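Long-range contact in secretion activator protein, hypothetical (Brucella abortus bv. 1 str. 9-941, PDB 7DNP), which probably cleaves peptidoglycan as a muramidase of glycosyl hydrolase family 108, an autolysin linked to the type IV secretion system: residues 65-73 / 86-95. Residues are numbered along the deposited sequence; the frame is centred on the assembly and turned at random.
Sequences YRENYWNKV and TLDFAIHSGP. With H9U ((2R)-2-[[(2S)-2-[[(2R)-2-[(2R,3S,4R,5R,6S)-5-acetamido-3-[(2S,3R,4R,5S,6R)-3-acetamido-6-(hydroxymethyl)-4,5-bis(oxidanyl)oxan-2-yl]oxy-2-(hydroxymethyl)-6-oxidanyl-oxan-4-yl]oxypropanoyl]amino]propanoyl]amino]pentanedioic acid), chain B.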
loop_
_atom_site.group_PDB
_atom_site.type_symbol
_atom_site.label_atom_id
_atom_site.label_comp_id
_atom_site.label_asym_id
_atom_site.label_seq_id
_atom_site.Cartn_x
_atom_site.Cartn_y
_atom_site.Cartn_z
ATOM N N TYR A 65 -0.585 9.567 3.722
ATOM C CA TYR A 65 0.104 8.290 3.594
ATOM C C TYR A 65 0.551 7.764 4.956
ATOM O O TYR A 65 0.492 6.554 5.207
ATOM C CB TYR A 65 1.300 8.430 2.652
ATOM C CG TYR A 65 0.935 8.364 1.180
ATOM C CD1 TYR A 65 0.154 7.329 0.680
ATOM C CD2 TYR A 65 1.365 9.345 0.296
ATOM C CE1 TYR A 65 -0.181 7.269 -0.663
ATOM C CE2 TYR A 65 1.033 9.295 -1.048
ATOM C CZ TYR A 65 0.264 8.258 -1.520
ATOM O OH TYR A 65 -0.060 8.218 -2.859
ATOM N N ARG A 66 1.002 8.654 5.845
ATOM C CA ARG A 66 1.474 8.218 7.160
ATOM C C ARG A 66 0.321 7.719 8.027
ATOM O O ARG A 66 0.371 6.606 8.563
ATOM C CB ARG A 66 2.220 9.360 7.860
ATOM C CG ARG A 66 3.061 8.934 9.078
ATOM C CD ARG A 66 3.551 10.141 9.892
ATOM N NE ARG A 66 2.432 10.967 10.344
ATOM C CZ ARG A 66 2.149 12.175 9.864
ATOM N NH1 ARG A 66 2.911 12.716 8.922
ATOM N NH2 ARG A 66 1.099 12.841 10.327
ATOM N N GLU A 67 -0.733 8.527 8.167
ATOM C CA GLU A 67 -1.820 8.208 9.089
ATOM C C GLU A 67 -2.794 7.184 8.519
ATOM O O GLU A 67 -3.271 6.304 9.246
ATOM C CB GLU A 67 -2.591 9.476 9.458
ATOM C CG GLU A 67 -1.783 10.507 10.222
ATOM C CD GLU A 67 -1.256 9.965 11.531
ATOM O OE1 GLU A 67 -1.930 9.096 12.129
ATOM O OE2 GLU A 67 -0.167 10.408 11.959
ATOM N N ASN A 68 -3.134 7.294 7.240
ATOM C CA ASN A 68 -4.220 6.498 6.694
ATOM C C ASN A 68 -3.747 5.284 5.915
ATOM O O ASN A 68 -4.581 4.530 5.406
ATOM C CB ASN A 68 -5.119 7.375 5.820
ATOM C CG ASN A 68 -6.117 8.163 6.648
ATOM O OD1 ASN A 68 -6.119 8.074 7.877
ATOM N ND2 ASN A 68 -6.976 8.922 5.984
ATOM N N TYR A 69 -2.439 5.064 5.819
ATOM C CA TYR A 69 -1.958 3.888 5.112
ATOM C C TYR A 69 -0.906 3.175 5.949
ATOM O O TYR A 69 -1.148 2.060 6.420
ATOM C CB TYR A 69 -1.442 4.284 3.723
ATOM C CG TYR A 69 -2.585 4.722 2.830
ATOM C CD1 TYR A 69 -3.328 3.788 2.117
ATOM C CD2 TYR A 69 -2.958 6.058 2.745
ATOM C CE1 TYR A 69 -4.392 4.176 1.321
ATOM C CE2 TYR A 69 -4.023 6.456 1.951
ATOM C CZ TYR A 69 -4.736 5.511 1.245
ATOM O OH TYR A 69 -5.793 5.899 0.456
ATOM N N TRP A 70 0.237 3.829 6.175
ATOM C CA TRP A 70 1.294 3.252 7.004
ATOM C C TRP A 70 0.778 2.857 8.387
ATOM O O TRP A 70 0.971 1.719 8.832
ATOM C CB TRP A 70 2.453 4.247 7.120
ATOM C CG TRP A 70 3.599 3.783 7.973
ATOM C CD1 TRP A 70 3.892 4.192 9.240
ATOM C CD2 TRP A 70 4.609 2.833 7.615
ATOM N NE1 TRP A 70 5.021 3.554 9.695
ATOM C CE2 TRP A 70 5.480 2.714 8.715
ATOM C CE3 TRP A 70 4.858 2.065 6.471
ATOM C CZ2 TRP A 70 6.584 1.862 8.706
ATOM C CZ3 TRP A 70 5.957 1.220 6.466
ATOM C CH2 TRP A 70 6.802 1.125 7.573
ATOM N N ASN A 71 0.113 3.784 9.087
ATOM C CA ASN A 71 -0.374 3.468 10.429
ATOM C C ASN A 71 -1.515 2.456 10.402
ATOM O O ASN A 71 -1.660 1.668 11.344
ATOM C CB ASN A 71 -0.818 4.744 11.153
ATOM C CG ASN A 71 0.355 5.576 11.638
ATOM O OD1 ASN A 71 1.487 5.094 11.711
ATOM N ND2 ASN A 71 0.092 6.832 11.973
ATOM N N LYS A 72 -2.332 2.451 9.347
ATOM C CA LYS A 72 -3.455 1.520 9.283
ATOM C C LYS A 72 -3.039 0.097 8.927
ATOM O O LYS A 72 -3.868 -0.815 9.014
ATOM C CB LYS A 72 -4.499 2.027 8.282
ATOM C CG LYS A 72 -5.142 3.334 8.715
ATOM C CD LYS A 72 -6.649 3.331 8.509
ATOM C CE LYS A 72 -7.316 4.406 9.375
ATOM N NZ LYS A 72 -7.672 5.633 8.600
ATOM N N VAL A 73 -1.791 -0.119 8.523
ATOM C CA VAL A 73 -1.240 -1.459 8.382
ATOM C C VAL A 73 -0.193 -1.743 9.455
ATOM O O VAL A 73 0.546 -2.732 9.352
ATOM C CB VAL A 73 -0.669 -1.684 6.970
ATOM C CG1 VAL A 73 -1.747 -1.430 5.919
ATOM C CG2 VAL A 73 0.546 -0.793 6.728
ATOM N N THR A 86 3.245 -4.546 2.468
ATOM C CA THR A 86 1.881 -4.298 2.919
ATOM C C THR A 86 1.466 -2.858 2.646
ATOM O O THR A 86 0.317 -2.597 2.265
ATOM C CB THR A 86 1.771 -4.634 4.403
ATOM O OG1 THR A 86 2.207 -5.984 4.607
ATOM C CG2 THR A 86 0.337 -4.485 4.889
ATOM N N LEU A 87 2.395 -1.912 2.812
ATOM C CA LEU A 87 2.092 -0.505 2.557
ATOM C C LEU A 87 1.705 -0.270 1.101
ATOM O O LEU A 87 0.717 0.418 0.815
ATOM C CB LEU A 87 3.290 0.368 2.934
ATOM C CG LEU A 87 3.231 1.837 2.504
ATOM C CD1 LEU A 87 2.109 2.575 3.215
ATOM C CD2 LEU A 87 4.573 2.518 2.751
ATOM N N ASP A 88 2.477 -0.815 0.160
ATOM C CA ASP A 88 2.155 -0.553 -1.240
ATOM C C ASP A 88 0.816 -1.166 -1.626
ATOM O O ASP A 88 0.021 -0.532 -2.331
ATOM C CB ASP A 88 3.249 -1.065 -2.170
ATOM C CG ASP A 88 3.011 -0.631 -3.602
ATOM O OD1 ASP A 88 3.301 0.539 -3.915
ATOM O OD2 ASP A 88 2.493 -1.441 -4.402
ATOM N N PHE A 89 0.555 -2.401 -1.188
ATOM C CA PHE A 89 -0.759 -3.010 -1.373
ATOM C C PHE A 89 -1.847 -2.121 -0.776
ATOM O O PHE A 89 -2.885 -1.880 -1.405
ATOM C CB PHE A 89 -0.754 -4.408 -0.736
ATOM C CG PHE A 89 -1.841 -5.341 -1.225
ATOM C CD1 PHE A 89 -2.901 -4.888 -1.995
ATOM C CD2 PHE A 89 -1.799 -6.687 -0.881
ATOM C CE1 PHE A 89 -3.893 -5.760 -2.423
ATOM C CE2 PHE A 89 -2.786 -7.563 -1.306
ATOM C CZ PHE A 89 -3.836 -7.096 -2.080
ATOM N N ALA A 90 -1.601 -1.584 0.423
ATOM C CA ALA A 90 -2.566 -0.691 1.056
ATOM C C ALA A 90 -2.784 0.569 0.231
ATOM O O ALA A 90 -3.914 1.055 0.119
ATOM C CB ALA A 90 -2.101 -0.327 2.467
ATOM N N ILE A 91 -1.715 1.124 -0.343
ATOM C CA ILE A 91 -1.870 2.336 -1.147
ATOM C C ILE A 91 -2.721 2.047 -2.375
ATOM O O ILE A 91 -3.597 2.839 -2.749
ATOM C CB ILE A 91 -0.493 2.903 -1.536
ATOM C CG1 ILE A 91 0.202 3.501 -0.310
ATOM C CG2 ILE A 91 -0.638 3.947 -2.649
ATOM C CD1 ILE A 91 1.654 3.882 -0.558
ATOM N N HIS A 92 -2.506 0.887 -2.989
ATOM C CA HIS A 92 -3.150 0.539 -4.251
ATOM C C HIS A 92 -4.594 0.089 -4.069
ATOM O O HIS A 92 -5.440 0.378 -4.923
ATOM C CB HIS A 92 -2.343 -0.564 -4.934
ATOM C CG HIS A 92 -2.608 -0.704 -6.399
ATOM N ND1 HIS A 92 -2.587 -1.925 -7.040
ATOM C CD2 HIS A 92 -2.883 0.217 -7.352
ATOM C CE1 HIS A 92 -2.840 -1.750 -8.324
ATOM N NE2 HIS A 92 -3.025 -0.459 -8.540
ATOM N N SER A 93 -4.898 -0.604 -2.971
ATOM C CA SER A 93 -6.185 -1.270 -2.808
ATOM C C SER A 93 -6.832 -1.000 -1.457
ATOM O O SER A 93 -7.871 -1.597 -1.156
ATOM C CB SER A 93 -6.031 -2.784 -3.001
ATOM O OG SER A 93 -5.413 -3.086 -4.241
ATOM N N GLY A 94 -6.251 -0.135 -0.633
ATOM C CA GLY A 94 -6.818 0.159 0.661
ATOM C C GLY A 94 -6.205 -0.684 1.762
ATOM O O GLY A 94 -5.849 -1.851 1.560
ATOM N N PRO A 95 -6.075 -0.100 2.957
ATOM C CA PRO A 95 -5.433 -0.826 4.064
ATOM C C PRO A 95 -6.178 -2.074 4.489
ATOM O O PRO A 95 -5.541 -3.041 4.917
ATOM C CB PRO A 95 -5.403 0.210 5.198
ATOM C CG PRO A 95 -5.636 1.519 4.547
ATOM C CD PRO A 95 -6.479 1.259 3.345
HETATM C C22 H9U B . -5.249 3.898 -6.446
HETATM C C24 H9U B . -5.015 3.214 -8.787
HETATM C C26 H9U B . -4.076 4.878 -6.650
HETATM C C28 H9U B . -3.933 4.284 -9.005
HETATM C C23 H9U B . -5.956 3.597 -7.713
HETATM C C25 H9U B . -6.484 3.641 -4.446
HETATM C C27 H9U B . -6.605 4.444 -3.127
HETATM C C29 H9U B . -7.085 3.581 -2.024
HETATM C C30 H9U B . -8.323 2.857 -2.373
HETATM C C31 H9U B . -8.094 2.024 -3.642
HETATM C C32 H9U B . -8.012 2.291 -8.217
HETATM C C33 H9U B . -3.210 4.909 -5.429
HETATM C C34 H9U B . -9.316 1.228 -3.989
HETATM C C35 H9U B . -5.471 1.776 -10.825
HETATM C C36 H9U B . -8.181 0.782 -8.354
HETATM C C37 H9U B . -4.940 6.359 -2.471
HETATM C C38 H9U B . -9.243 2.914 -7.579
HETATM C C39 H9U B . -7.375 -1.536 -7.751
HETATM C C40 H9U B . -6.151 1.546 -12.170
HETATM C C41 H9U B . -3.502 6.706 -2.090
HETATM C C42 H9U B . -8.382 -1.957 -6.687
HETATM C C43 H9U B . -10.818 -2.330 -6.043
HETATM C C44 H9U B . -6.042 -2.200 -7.466
HETATM C C45 H9U B . -11.395 -1.069 -5.416
HETATM C C46 H9U B . -11.951 -3.076 -6.731
HETATM C C47 H9U B . -12.643 -4.041 -5.769
HETATM C C48 H9U B . -13.748 -4.829 -6.467
HETATM N N18 H9U B . -5.693 3.005 -10.102
HETATM N N19 H9U B . -5.253 4.963 -2.745
HETATM N N20 H9U B . -7.240 -0.094 -7.646
HETATM N N21 H9U B . -9.810 -1.951 -7.025
HETATM O O01 H9U B . -6.188 4.476 -5.511
HETATM O O02 H9U B . -3.193 4.527 -7.769
HETATM O O03 H9U B . -7.725 2.910 -4.748
HETATM O O04 H9U B . -6.871 2.469 -7.404
HETATM O O05 H9U B . -4.525 5.456 -9.396
HETATM O O06 H9U B . -7.307 4.381 -0.800
HETATM O O07 H9U B . -8.697 1.980 -1.294
HETATM O O08 H9U B . -2.107 5.719 -5.736
HETATM O O09 H9U B . -10.384 2.100 -4.231
HETATM O O10 H9U B . -4.758 0.940 -10.376
HETATM O O11 H9U B . -9.045 0.326 -9.022
HETATM O O12 H9U B . -5.763 7.218 -2.529
HETATM O O13 H9U B . -7.996 -2.267 -5.606
HETATM O O14 H9U B . -11.739 -1.076 -4.202
HETATM O O15 H9U B . -11.529 -0.027 -6.112
HETATM O O16 H9U B . -13.964 -4.644 -7.696
HETATM O O17 H9U B . -14.437 -5.656 -5.812
#
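In the lysozyme-like GH108 domain, the ends of helices 58-70 and 82-93, with V73 and P95 just beyond them, pack together, segments 65-70 and 86-93 lying nearly perpendicular, and where they meet they form one wall of the groove that holds the muropeptide H9U. No hydrogen bond links 65-73 to 86-95; mostly apolar side chains make the join, with two carbonyl oxygens touched by carbon. Methyl CD2 of L87 reaches W70 CE3 at 3.8 Å, the two side chains crossing at about a right angle, while L87 CD1 touches the W70 backbone N. With CG1 anti to its carbonyl carbon (chi1 -57°), V73 sets that methyl 3.6 Å from A90 CB, close also to T86 CG2. P95 presses its ring CG against the carbonyl oxygen of N68, 3.3 Å away, and its CB against K72 CB. Toward the groove, I91 CG1 packs on Y65 CE1 at 3.8 Å, and the Y65 hydroxyl is bonded to the M33 carbonyl. On the ligand, the acetamido nitrogen N19 donates to I91 O at 2.7 Å, and H92 NE2 donates to carbonyl O10. The Y69 ring brings its edge to A90 O, CE1 lying 3.4 Å from that oxygen, and beyond it Y69 OH makes a very short 2.5 Å hydrogen bond with sugar hydroxyl O06, which lies in the plane of the tyrosine ring.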